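Local coordinates for protein N-acetylmuramoyl-l-alanine amidase (Bartonella henselae, PDB 3NE8) that probably cleaves the amide bond between N-acetylmuramic acid and L-alanine in peptidoglycan, acting as a zinc-dependent hydrolase in cell-wall remodelling, at residues L63-R66 with V67-Q71; E113-N116 with K117-L120; E143-A146 with F147-F151; K197-E200 with K201-N204; N205-W208 with R209-M212. One frame throughout, in Å; residues are numbered along the deposited sequence. Where two conformers were deposited one is given.

Interaction 1: residues L63-R66 with V67-Q71; sequences LSER and VKKAQ
V67 N bonds back to L63 O (3.1 Å), and three further i to i+4 bonds, from K68, K69 and A70 to S64, E65 and R66, make 63-71 a run of regular alpha-helix within helix 63-72. V67 CG2, set beside its own backbone N, lies 3.5 Å from L63 O. On the outer side E65 lies alongside K68, both chains leading the same way. E65 leaves with CG anti to the backbone N (chi1 -165°) and then bends at chi2 (72°), which carries its carboxylate back toward the lysines. The resulting salt bridge, E65 OE2 to K68 NZ at 3.7 Å, is long, and since both side chains are modelled in two conformers it is doubtful as a fixed pair; K68 NZ also has E72 as a salt-bridge partner. R66 instead extends inward, where D10 takes its NH1 and backbone carbonyls, including those of L61 and H13, hold the rest of the guanidinium. K69 packs its aliphatic part against the helix, CG lying 3.2 Å from E65 O. One water joins the three outer side chains: it donates to E65 OE2 (3.2 Å), accepts a weak bond from K68 NZ, and accepts another from K69 NZ at 3.2 Å.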
loop_
_atom_site.group_PDB
_atom_site.type_symbol
_atom_site.label_atom_id
_atom_site.label_comp_id
_atom_site.label_asym_id
_atom_site.label_seq_id
_atom_site.Cartn_x
_atom_site.Cartn_y
_atom_site.Cartn_z
ATOM N N LEU A 63 -6.319 8.010 26.557
ATOM C CA LEU A 63 -6.139 7.655 25.153
ATOM C C LEU A 63 -6.129 8.894 24.249
ATOM O O LEU A 63 -5.310 8.987 23.321
ATOM C CB LEU A 63 -7.198 6.643 24.718
ATOM C CG LEU A 63 -7.190 5.332 25.521
ATOM C CD1 LEU A 63 -8.187 4.348 24.924
ATOM C CD2 LEU A 63 -5.799 4.714 25.590
ATOM N N SER A 64 -7.002 9.854 24.526
ATOM C CA SER A 64 -7.041 11.064 23.720
ATOM C C SER A 64 -5.742 11.859 23.803
ATOM O O SER A 64 -5.368 12.558 22.849
ATOM C CB SER A 64 -8.217 11.945 24.134
ATOM O OG SER A 64 -8.062 12.377 25.478
ATOM N N GLU A 65 -5.061 11.794 24.943
ATOM C CA GLU A 65 -3.799 12.500 25.089
ATOM C C GLU A 65 -2.708 11.832 24.248
ATOM O O GLU A 65 -1.833 12.509 23.715
ATOM C CB GLU A 65 -3.383 12.567 26.557
ATOM C CG GLU A 65 -2.289 13.572 26.836
ATOM C CD GLU A 65 -2.778 15.009 26.752
ATOM O OE1 GLU A 65 -4.009 15.225 26.739
ATOM O OE2 GLU A 65 -1.932 15.924 26.704
ATOM N N ARG A 66 -2.760 10.510 24.131
ATOM C CA ARG A 66 -1.805 9.792 23.292
ATOM C C ARG A 66 -1.989 10.195 21.824
ATOM O O ARG A 66 -1.015 10.469 21.115
ATOM C CB ARG A 66 -1.980 8.286 23.503
ATOM C CG ARG A 66 -1.733 7.864 24.956
ATOM C CD ARG A 66 -2.263 6.475 25.228
ATOM N NE ARG A 66 -2.277 6.147 26.653
ATOM C CZ ARG A 66 -1.383 5.371 27.259
ATOM N NH1 ARG A 66 -0.367 4.843 26.579
ATOM N NH2 ARG A 66 -1.491 5.138 28.564
ATOM N N VAL A 67 -3.241 10.263 21.385
ATOM C CA VAL A 67 -3.549 10.691 20.013
ATOM C C VAL A 67 -3.084 12.128 19.784
ATOM O O VAL A 67 -2.465 12.440 18.757
ATOM C CB VAL A 67 -5.049 10.546 19.725
ATOM C CG1 VAL A 67 -5.404 11.134 18.360
ATOM C CG2 VAL A 67 -5.463 9.085 19.784
ATOM N N LYS A 68 -3.355 13.003 20.741
ATOM C CA LYS A 68 -2.958 14.401 20.630
ATOM C C LYS A 68 -1.442 14.534 20.483
ATOM O O LYS A 68 -0.951 15.356 19.715
ATOM C CB LYS A 68 -3.461 15.173 21.849
ATOM C CG LYS A 68 -3.049 16.634 21.916
ATOM C CD LYS A 68 -3.756 17.323 23.081
ATOM C CE LYS A 68 -3.165 18.693 23.381
ATOM N NZ LYS A 68 -1.851 18.593 24.077
ATOM N N LYS A 69 -0.695 13.722 21.223
ATOM C CA LYS A 69 0.762 13.775 21.135
ATOM C C LYS A 69 1.248 13.392 19.737
ATOM O O LYS A 69 2.177 14.004 19.213
ATOM C CB LYS A 69 1.404 12.897 22.215
ATOM C CG LYS A 69 1.266 13.470 23.625
ATOM C CD LYS A 69 1.784 12.488 24.673
ATOM C CE LYS A 69 1.685 13.044 26.092
ATOM N NZ LYS A 69 2.451 14.309 26.260
ATOM N N ALA A 70 0.614 12.402 19.121
ATOM C CA ALA A 70 0.972 12.014 17.763
ATOM C C ALA A 70 0.731 13.179 16.797
ATOM O O ALA A 70 1.564 13.456 15.937
ATOM C CB ALA A 70 0.174 10.787 17.341
ATOM N N GLN A 71 -0.406 13.848 16.939
ATOM C CA GLN A 71 -0.736 14.977 16.078
ATOM C C GLN A 71 0.184 16.169 16.315
ATOM O O GLN A 71 0.617 16.819 15.370
ATOM C CB GLN A 71 -2.196 15.379 16.274
ATOM C CG GLN A 71 -3.172 14.301 15.844
ATOM C CD GLN A 71 -4.590 14.635 16.214
ATOM O OE1 GLN A 71 -4.873 15.023 17.346
ATOM N NE2 GLN A 71 -5.498 14.494 15.258
HETATM O O HOH W 1 0.621 16.590 24.947
#

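Interaction 2: residues E113-N116 with K117-L120; sequences ESEN and KVDL. With ZN (zinc ion), chain B.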
loop_
_atom_site.group_PDB
_atom_site.type_symbol
_atom_site.label_atom_id
_atom_site.label_comp_id
_atom_site.label_asym_id
_atom_site.label_seq_id
_atom_site.Cartn_x
_atom_site.Cartn_y
_atom_site.Cartn_z
ATOM N N GLU A 113 -13.373 -3.048 23.580
ATOM C CA GLU A 113 -14.245 -2.598 24.658
ATOM C C GLU A 113 -13.452 -2.434 25.942
ATOM O O GLU A 113 -13.555 -1.415 26.631
ATOM C CB GLU A 113 -15.383 -3.593 24.891
ATOM C CG GLU A 113 -16.433 -3.621 23.791
ATOM C CD GLU A 113 -17.428 -4.761 23.958
ATOM O OE1 GLU A 113 -18.449 -4.773 23.236
ATOM O OE2 GLU A 113 -17.190 -5.645 24.809
ATOM N N SER A 114 -12.651 -3.443 26.263
ATOM C CA SER A 114 -11.871 -3.426 27.491
ATOM C C SER A 114 -10.753 -2.390 27.448
ATOM O O SER A 114 -10.509 -1.682 28.428
ATOM C CB SER A 114 -11.288 -4.812 27.768
ATOM O OG SER A 114 -12.310 -5.729 28.100
ATOM N N GLU A 115 -10.061 -2.305 26.317
ATOM C CA GLU A 115 -8.929 -1.398 26.194
ATOM C C GLU A 115 -9.341 0.071 26.174
ATOM O O GLU A 115 -8.569 0.945 26.579
ATOM C CB GLU A 115 -8.080 -1.772 24.979
ATOM C CG GLU A 115 -7.322 -3.060 25.215
ATOM C CD GLU A 115 -6.399 -2.909 26.395
ATOM O OE1 GLU A 115 -6.725 -3.378 27.517
ATOM O OE2 GLU A 115 -5.362 -2.251 26.210
ATOM N N ASN A 116 -10.560 0.345 25.729
ATOM C CA ASN A 116 -11.080 1.705 25.759
ATOM C C ASN A 116 -11.465 2.139 27.166
ATOM O O ASN A 116 -11.403 3.325 27.495
ATOM C CB ASN A 116 -12.286 1.845 24.833
ATOM C CG ASN A 116 -11.903 1.815 23.358
ATOM O OD1 ASN A 116 -10.747 2.072 22.988
ATOM N ND2 ASN A 116 -12.877 1.516 22.509
ATOM N N LYS A 117 -11.839 1.187 28.008
ATOM C CA LYS A 117 -12.317 1.497 29.352
ATOM C C LYS A 117 -11.219 1.908 30.323
ATOM O O LYS A 117 -11.503 2.416 31.402
ATOM C CB LYS A 117 -13.094 0.311 29.922
ATOM C CG LYS A 117 -14.427 0.083 29.233
ATOM C CD LYS A 117 -15.089 -1.210 29.675
ATOM C CE LYS A 117 -16.337 -1.485 28.849
ATOM N NZ LYS A 117 -16.940 -2.809 29.166
ATOM N N VAL A 118 -9.959 1.693 29.951
ATOM C CA VAL A 118 -8.871 2.004 30.884
ATOM C C VAL A 118 -8.760 3.487 31.242
ATOM O O VAL A 118 -8.201 3.826 32.294
ATOM C CB VAL A 118 -7.502 1.476 30.407
ATOM C CG1 VAL A 118 -7.543 -0.038 30.267
ATOM C CG2 VAL A 118 -7.087 2.151 29.116
ATOM N N ASP A 119 -9.312 4.369 30.413
ATOM C CA ASP A 119 -9.336 5.791 30.754
ATOM C C ASP A 119 -9.947 6.010 32.134
ATOM O O ASP A 119 -9.555 6.926 32.859
ATOM C CB ASP A 119 -10.189 6.585 29.766
ATOM C CG ASP A 119 -9.458 6.952 28.490
ATOM O OD1 ASP A 119 -8.218 6.847 28.419
ATOM O OD2 ASP A 119 -10.160 7.392 27.558
ATOM N N LEU A 120 -10.930 5.185 32.478
ATOM C CA LEU A 120 -11.692 5.381 33.708
ATOM C C LEU A 120 -10.893 5.048 34.957
ATOM O O LEU A 120 -11.343 5.339 36.061
ATOM C CB LEU A 120 -12.971 4.545 33.686
ATOM C CG LEU A 120 -13.944 4.838 32.542
ATOM C CD1 LEU A 120 -15.185 3.949 32.628
ATOM C CD2 LEU A 120 -14.343 6.305 32.518
HETATM ZN ZN ZN B . -3.365 -3.132 26.465
HETATM O O HOH W 2 -11.405 5.630 25.753
#
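The carboxylate of E115 and V118 touch lightly, OE1 standing 4.4 Å from V118 CG1, while the other oxygen, OE2, binds zinc at 2.2 Å. Because OE1 stays 3.5 Å from the zinc, the carboxylate binds through one oxygen. CG lies beside the backbone N (chi1 -71°) and the chain then bends at chi2 (-60°), which brings OE2 to the metal. The second flat group, the amide of N116, is held at both ends: OD1 takes the N-H of Q177 and ND2 gives to the carbonyl of D175. Regular i to i+4 bonding gives way at K117 N, which makes only weak bonds to E113 O and S114 O (3.2 Å to the latter), and the chain passes into a 3-10 turn at 118-120. K117 runs back along the helix, CG 3.1 Å from E113 O, and V118 CG2 lies 3.2 Å from E115 O. A water donates to N116 O and also to D119 OD2 (2.8 Å), while D119 OD1 accepts from L63 N. H13, E28, H82 and D84 also bind the zinc. A glutamate from helix 106-116 thus occupies a position on the metal, which is consistent with a resting enzyme whose activity depends on a conformational switch.

Interaction 3: residues E143-A146 with F147-F151; sequences ETHA and FSINF
F147, S148, I149 and N150 donate their amide hydrogens to E143, T144, H145 and A146 in turn, the bond from I149 N to H145 O measuring 2.9 Å, so 143-151 is unbroken alpha-helix in the middle of helix 135-161. The side chains one turn apart meet in two clear pairs. I149 lies over one face of the H145 imidazole: in the conformer described its CG1 is 4.1 Å from the ring centroid and only 14° off the ring normal, a CH-pi contact. H145 reaches it with CG anti to the backbone N (chi1 -163°), while its two nitrogens have other partners, M231 N of the second subunit at ND1 and, weakly, I99 O at NE2. E143 and F147 run side by side, CG of the acid 4.1 Å from CE2 of the ring, with carboxylate and ring planes 27° apart. The carboxylate's OE2 pairs with R142 of the second subunit. A146 and I149 also touch that subunit, placing this segment at the dimer interface. S148 OG stands 3.1 Å from T144 O and also accepts from S186 N. The helix is therefore packed on several sides. F147 and F151 face helix 206-227, where F223 meets both and R227 makes a cation-pi contact with F147; S148 and I149 lie against T98 of strand 94-99, and F151 reaches strand 77-82.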
loop_
_atom_site.group_PDB
_atom_site.type_symbol
_atom_site.label_atom_id
_atom_site.label_comp_id
_atom_site.label_asym_id
_atom_site.label_seq_id
_atom_site.Cartn_x
_atom_site.Cartn_y
_atom_site.Cartn_z
ATOM N N GLU A 143 -8.068 8.468 3.429
ATOM C CA GLU A 143 -6.675 8.392 3.034
ATOM C C GLU A 143 -5.814 7.822 4.164
ATOM O O GLU A 143 -4.988 6.930 3.961
ATOM C CB GLU A 143 -6.199 9.791 2.672
ATOM C CG GLU A 143 -4.897 9.838 1.932
ATOM C CD GLU A 143 -4.458 11.256 1.676
ATOM O OE1 GLU A 143 -4.784 12.138 2.500
ATOM O OE2 GLU A 143 -3.794 11.492 0.652
ATOM N N THR A 144 -6.003 8.350 5.364
ATOM C CA THR A 144 -5.299 7.852 6.534
ATOM C C THR A 144 -5.525 6.366 6.729
ATOM O O THR A 144 -4.594 5.616 7.029
ATOM C CB THR A 144 -5.742 8.629 7.784
ATOM O OG1 THR A 144 -5.309 9.985 7.635
ATOM C CG2 THR A 144 -5.166 8.031 9.065
ATOM N N HIS A 145 -6.764 5.926 6.547
ATOM C CA HIS A 145 -7.077 4.526 6.759
ATOM C C HIS A 145 -6.357 3.626 5.751
ATOM O O HIS A 145 -5.878 2.549 6.096
ATOM C CB HIS A 145 -8.585 4.310 6.706
ATOM C CG HIS A 145 -9.006 3.007 7.293
ATOM N ND1 HIS A 145 -9.785 2.100 6.616
ATOM C CD2 HIS A 145 -8.736 2.454 8.499
ATOM C CE1 HIS A 145 -9.986 1.042 7.382
ATOM N NE2 HIS A 145 -9.359 1.231 8.529
ATOM N N ALA A 146 -6.287 4.069 4.505
ATOM C CA ALA A 146 -5.550 3.317 3.493
ATOM C C ALA A 146 -4.107 3.098 3.942
ATOM O O ALA A 146 -3.559 2.010 3.798
ATOM C CB ALA A 146 -5.594 4.026 2.148
ATOM N N PHE A 147 -3.497 4.131 4.525
ATOM C CA PHE A 147 -2.130 4.018 5.021
ATOM C C PHE A 147 -2.039 3.083 6.222
ATOM O O PHE A 147 -1.122 2.277 6.302
ATOM C CB PHE A 147 -1.557 5.393 5.371
ATOM C CG PHE A 147 -1.194 6.220 4.176
ATOM C CD1 PHE A 147 -0.429 5.680 3.153
ATOM C CD2 PHE A 147 -1.595 7.540 4.074
ATOM C CE1 PHE A 147 -0.085 6.447 2.046
ATOM C CE2 PHE A 147 -1.246 8.317 2.979
ATOM C CZ PHE A 147 -0.495 7.763 1.958
ATOM N N SER A 148 -2.993 3.179 7.150
ATOM C CA SER A 148 -2.993 2.291 8.315
ATOM C C SER A 148 -3.037 0.828 7.901
ATOM O O SER A 148 -2.311 -0.016 8.434
ATOM C CB SER A 148 -4.183 2.593 9.220
ATOM O OG SER A 148 -4.145 3.946 9.655
ATOM N N ILE A 149 -3.919 0.526 6.957
ATOM C CA ILE A 149 -4.095 -0.823 6.412
ATOM C C ILE A 149 -2.804 -1.309 5.744
ATOM O O ILE A 149 -2.361 -2.444 5.935
ATOM C CB ILE A 149 -5.261 -0.854 5.371
ATOM C CG1 ILE A 149 -6.624 -0.596 6.034
ATOM C CG2 ILE A 149 -5.296 -2.183 4.627
ATOM C CD1 ILE A 149 -7.032 -1.645 7.048
ATOM N N ASN A 150 -2.229 -0.438 4.921
ATOM C CA ASN A 150 -0.988 -0.769 4.240
ATOM C C ASN A 150 0.097 -1.132 5.243
ATOM O O ASN A 150 0.781 -2.146 5.098
ATOM C CB ASN A 150 -0.530 0.396 3.362
ATOM C CG ASN A 150 0.813 0.139 2.731
ATOM O OD1 ASN A 150 1.842 0.447 3.301
ATOM N ND2 ASN A 150 0.809 -0.446 1.542
ATOM N N PHE A 151 0.261 -0.310 6.278
ATOM C CA PHE A 151 1.280 -0.602 7.262
ATOM C C PHE A 151 0.992 -1.906 8.003
ATOM O O PHE A 151 1.894 -2.726 8.214
ATOM C CB PHE A 151 1.448 0.555 8.243
ATOM C CG PHE A 151 2.541 0.320 9.250
ATOM C CD1 PHE A 151 3.854 0.202 8.834
ATOM C CD2 PHE A 151 2.250 0.154 10.598
ATOM C CE1 PHE A 151 4.872 -0.034 9.751
ATOM C CE2 PHE A 151 3.267 -0.083 11.518
ATOM C CZ PHE A 151 4.579 -0.181 11.090
#

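Interaction 4: residues K197-E200 with K201-N204; sequences KEDE and KLLN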
loop_
_atom_site.group_PDB
_atom_site.type_symbol
_atom_site.label_atom_id
_atom_site.label_comp_id
_atom_site.label_asym_id
_atom_site.label_seq_id
_atom_site.Cartn_x
_atom_site.Cartn_y
_atom_site.Cartn_z
ATOM N N LYS A 197 0.340 -18.461 28.419
ATOM C CA LYS A 197 1.575 -18.740 29.147
ATOM C C LYS A 197 2.801 -18.775 28.256
ATOM O O LYS A 197 3.890 -18.388 28.682
ATOM C CB LYS A 197 1.459 -20.068 29.891
ATOM C CG LYS A 197 0.345 -20.084 30.901
ATOM C CD LYS A 197 0.753 -19.340 32.153
ATOM C CE LYS A 197 -0.415 -19.181 33.104
ATOM N NZ LYS A 197 -1.379 -18.170 32.585
ATOM N N GLU A 198 2.634 -19.258 27.029
ATOM C CA GLU A 198 3.740 -19.310 26.088
ATOM C C GLU A 198 4.116 -17.908 25.616
ATOM O O GLU A 198 5.299 -17.569 25.529
ATOM C CB GLU A 198 3.410 -20.222 24.905
ATOM C CG GLU A 198 3.283 -21.688 25.289
ATOM C CD GLU A 198 4.546 -22.228 25.927
ATOM O OE1 GLU A 198 5.655 -21.861 25.478
ATOM O OE2 GLU A 198 4.429 -23.027 26.879
ATOM N N ASP A 199 3.118 -17.082 25.309
ATOM C CA ASP A 199 3.410 -15.694 24.960
ATOM C C ASP A 199 4.110 -14.972 26.110
ATOM O O ASP A 199 5.014 -14.171 25.877
ATOM C CB ASP A 199 2.146 -14.932 24.545
ATOM C CG ASP A 199 1.784 -15.143 23.083
ATOM O OD1 ASP A 199 2.367 -16.043 22.432
ATOM O OD2 ASP A 199 0.906 -14.416 22.581
ATOM N N GLU A 200 3.695 -15.231 27.347
ATOM C CA GLU A 200 4.347 -14.597 28.482
ATOM C C GLU A 200 5.848 -14.898 28.485
ATOM O O GLU A 200 6.659 -14.015 28.770
ATOM C CB GLU A 200 3.695 -15.009 29.804
ATOM C CG GLU A 200 4.324 -14.308 31.004
ATOM C CD GLU A 200 3.603 -14.579 32.299
ATOM O OE1 GLU A 200 2.496 -15.148 32.274
ATOM O OE2 GLU A 200 4.148 -14.210 33.361
ATOM N N LYS A 201 6.223 -16.131 28.151
ATOM C CA LYS A 201 7.643 -16.499 28.105
ATOM C C LYS A 201 8.411 -15.749 27.016
ATOM O O LYS A 201 9.567 -15.374 27.219
ATOM C CB LYS A 201 7.824 -18.011 27.945
ATOM C CG LYS A 201 7.532 -18.801 29.206
ATOM C CD LYS A 201 7.773 -20.291 28.998
ATOM C CE LYS A 201 7.619 -21.058 30.301
ATOM N NZ LYS A 201 7.921 -22.512 30.146
ATOM N N LEU A 202 7.780 -15.522 25.869
ATOM C CA LEU A 202 8.392 -14.703 24.827
ATOM C C LEU A 202 8.495 -13.255 25.270
ATOM O O LEU A 202 9.532 -12.607 25.107
ATOM C CB LEU A 202 7.563 -14.762 23.544
ATOM C CG LEU A 202 7.419 -16.139 22.902
ATOM C CD1 LEU A 202 6.484 -16.081 21.711
ATOM C CD2 LEU A 202 8.783 -16.684 22.485
ATOM N N LEU A 203 7.408 -12.750 25.842
ATOM C CA LEU A 203 7.305 -11.343 26.228
ATOM C C LEU A 203 8.359 -10.930 27.246
ATOM O O LEU A 203 8.768 -9.765 27.294
ATOM C CB LEU A 203 5.910 -11.048 26.786
ATOM C CG LEU A 203 4.766 -11.076 25.772
ATOM C CD1 LEU A 203 3.419 -11.089 26.475
ATOM C CD2 LEU A 203 4.874 -9.901 24.817
ATOM N N ASN A 204 8.788 -11.876 28.075
ATOM C CA ASN A 204 9.785 -11.499 29.070
ATOM C C ASN A 204 11.226 -11.710 28.601
ATOM O O ASN A 204 12.166 -11.410 29.328
ATOM C CB ASN A 204 9.492 -12.078 30.472
ATOM C CG ASN A 204 9.851 -13.546 30.607
ATOM O OD1 ASN A 204 10.357 -14.172 29.676
ATOM N ND2 ASN A 204 9.588 -14.107 31.787
#
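D199 O accepts from L203 N at 2.8 Å with an N-H...O angle of 162°, the shortest bond between 197-200 and 201-204. L203 CG also lies 3.1 Å from this oxygen, being set beside its own backbone N (chi1 -70°). Three companion bonds complete the turns; the last, N204 N to E200 O (3.1 Å), is also the most bent at 138°. The carboxylate of D199 is held by partners outside the helix: OD1 forms a salt bridge with R92, and OD2 accepts from the backbone N-H groups of Y193 and G93. Against this fixed acid lies L202, CD1 4.2 Å from D199 OD1. E200 is extended beyond CG; its OE1 accepts from V23 N and OE2 is hydrogen-bonded to T24 OG1, which ties the helix to the loop at 23-24. K201 and E198 face outward, K201 CB 3.5 Å from E198 O. L203 turns inward onto I191 and L194. With D199, E200 and L203 buried and the lysines exposed, 197-203 is a short, partly buried helix that follows strand 186-190 of the mixed sheet and leads through a short turn at 204-205 into helix 206-227 of the zinc amidase fold.

Interaction 5: residues N205-W208 with R209-M212; sequences NPQW and RKQM
R209 leaves the first turn of helix 206-227, which is N-capped by N205, and its chain curls back over that cap. CB lies 3.7 Å from N205 O, the carbonyl that accepts R209 N in the first i to i+4 bond of the helix. CG is 3.5 Å from the same oxygen and also meets W208 CE3, at 3.8 Å. A bend at chi3 (-49°) then turns the guanidinium over P206, whose CA stands 3.8 Å from CZ, over the centre of one face; NH2 also approaches P206 CB. NH1 finds its acceptor in L203 O, at the end of the preceding helix, so the guanidinium joins the two helices across the turn. Its plane stands 80° from that of the indole, which shows that arginine and tryptophan cross rather than stack. The cap itself is made by N205 OD1, which accepts weakly from Q207 N (2.9 Å) and from W208 N. Farther along the helix, W208 and M212, modelled as selenomethionine, lie side by side and point the same way. M212 also packs on F35 of helix 28-45 and on I191, while R209 touches A34 of that helix. The Met-aromatic contact is oblique, with SE 46° off the normal of the six-membered ring, and its closest approach is from SE to W208 CH2 at 3.7 Å.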
loop_
_atom_site.group_PDB
_atom_site.type_symbol
_atom_site.label_atom_id
_atom_site.label_comp_id
_atom_site.label_asym_id
_atom_site.label_seq_id
_atom_site.Cartn_x
_atom_site.Cartn_y
_atom_site.Cartn_z
ATOM N N ASN A 205 11.393 -12.131 27.352
ATOM C CA ASN A 205 12.707 -12.368 26.765
ATOM C C ASN A 205 13.152 -11.166 25.937
ATOM O O ASN A 205 12.599 -10.913 24.864
ATOM C CB ASN A 205 12.630 -13.624 25.897
ATOM C CG ASN A 205 13.934 -13.958 25.213
ATOM O OD1 ASN A 205 14.854 -13.142 25.148
ATOM N ND2 ASN A 205 14.021 -15.176 24.692
ATOM N N PRO A 206 14.147 -10.404 26.426
ATOM C CA PRO A 206 14.478 -9.159 25.714
ATOM C C PRO A 206 15.082 -9.407 24.345
ATOM O O PRO A 206 14.976 -8.546 23.471
ATOM C CB PRO A 206 15.507 -8.475 26.627
ATOM C CG PRO A 206 16.000 -9.535 27.535
ATOM C CD PRO A 206 14.922 -10.561 27.669
ATOM N N GLN A 207 15.711 -10.550 24.145
ATOM C CA GLN A 207 16.277 -10.848 22.834
ATOM C C GLN A 207 15.163 -11.120 21.828
ATOM O O GLN A 207 15.235 -10.690 20.660
ATOM C CB GLN A 207 17.254 -12.026 22.904
ATOM C CG GLN A 207 17.908 -12.359 21.571
ATOM C CD GLN A 207 18.623 -11.169 20.945
ATOM O OE1 GLN A 207 19.186 -10.324 21.645
ATOM N NE2 GLN A 207 18.607 -11.101 19.616
ATOM N N TRP A 208 14.120 -11.815 22.265
ATOM C CA TRP A 208 12.983 -12.045 21.391
ATOM C C TRP A 208 12.297 -10.712 21.086
ATOM O O TRP A 208 11.954 -10.415 19.939
ATOM C CB TRP A 208 12.016 -13.052 22.020
ATOM C CG TRP A 208 10.802 -13.238 21.188
ATOM C CD1 TRP A 208 10.627 -14.133 20.170
ATOM C CD2 TRP A 208 9.596 -12.492 21.284
ATOM N NE1 TRP A 208 9.376 -13.985 19.626
ATOM C CE2 TRP A 208 8.721 -12.979 20.291
ATOM C CE3 TRP A 208 9.165 -11.456 22.116
ATOM C CZ2 TRP A 208 7.439 -12.468 20.113
ATOM C CZ3 TRP A 208 7.904 -10.944 21.934
ATOM C CH2 TRP A 208 7.047 -11.452 20.941
ATOM N N ARG A 209 12.120 -9.892 22.116
ATOM C CA ARG A 209 11.502 -8.584 21.912
ATOM C C ARG A 209 12.297 -7.739 20.911
ATOM O O ARG A 209 11.717 -7.072 20.046
ATOM C CB ARG A 209 11.316 -7.822 23.232
ATOM C CG ARG A 209 10.289 -8.435 24.173
ATOM C CD ARG A 209 9.826 -7.466 25.277
ATOM N NE ARG A 209 10.938 -6.802 25.971
ATOM C CZ ARG A 209 11.475 -7.207 27.122
ATOM N NH1 ARG A 209 11.017 -8.288 27.755
ATOM N NH2 ARG A 209 12.489 -6.536 27.645
ATOM N N LYS A 210 13.619 -7.771 21.024
ATOM C CA LYS A 210 14.486 -7.048 20.101
ATOM C C LYS A 210 14.309 -7.546 18.663
ATOM O O LYS A 210 14.261 -6.750 17.726
ATOM C CB LYS A 210 15.951 -7.186 20.532
ATOM C CG LYS A 210 16.931 -6.424 19.658
ATOM C CD LYS A 210 18.354 -6.610 20.154
ATOM C CE LYS A 210 19.330 -5.733 19.387
ATOM N NZ LYS A 210 20.683 -5.754 20.010
ATOM N N GLN A 211 14.207 -8.856 18.488
ATOM C CA GLN A 211 14.017 -9.415 17.151
ATOM C C GLN A 211 12.693 -8.959 16.544
ATOM O O GLN A 211 12.621 -8.631 15.355
ATOM C CB GLN A 211 14.111 -10.937 17.194
ATOM C CG GLN A 211 15.534 -11.407 17.498
ATOM C CD GLN A 211 15.627 -12.881 17.836
ATOM O OE1 GLN A 211 14.634 -13.605 17.803
ATOM N NE2 GLN A 211 16.832 -13.333 18.168
HETATM N N MSE A 212 11.641 -8.905 17.351
HETATM C CA MSE A 212 10.369 -8.425 16.843
HETATM C C MSE A 212 10.440 -6.939 16.527
HETATM O O MSE A 212 9.915 -6.492 15.503
HETATM C CB MSE A 212 9.220 -8.722 17.810
HETATM C CG MSE A 212 7.879 -8.269 17.271
HETATM SE SE MSE A 212 6.375 -8.891 18.347
HETATM C CE MSE A 212 4.947 -7.939 17.447
#

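In the fold
The five contacts follow one another along the chain, each within one short continuous stretch, and together sample the helices packed around the mixed sheet. Interactions 1 and 2, with centres 15 Å apart, touch directly and lie near the zinc: helix 63-72 meets the end of helix 106-116, which supplies a metal ligand. Interaction 3, about 18 Å from interaction 1 between centres, belongs to helix 135-161, which also forms part of the contact with the second subunit. Interactions 4 and 5 are 11 Å apart, on consecutive helices, and lie on the other side of the chain's centre from interaction 1. Helix 206-227 packs on helix 135-161, while the zinc ligand lies in interaction 2.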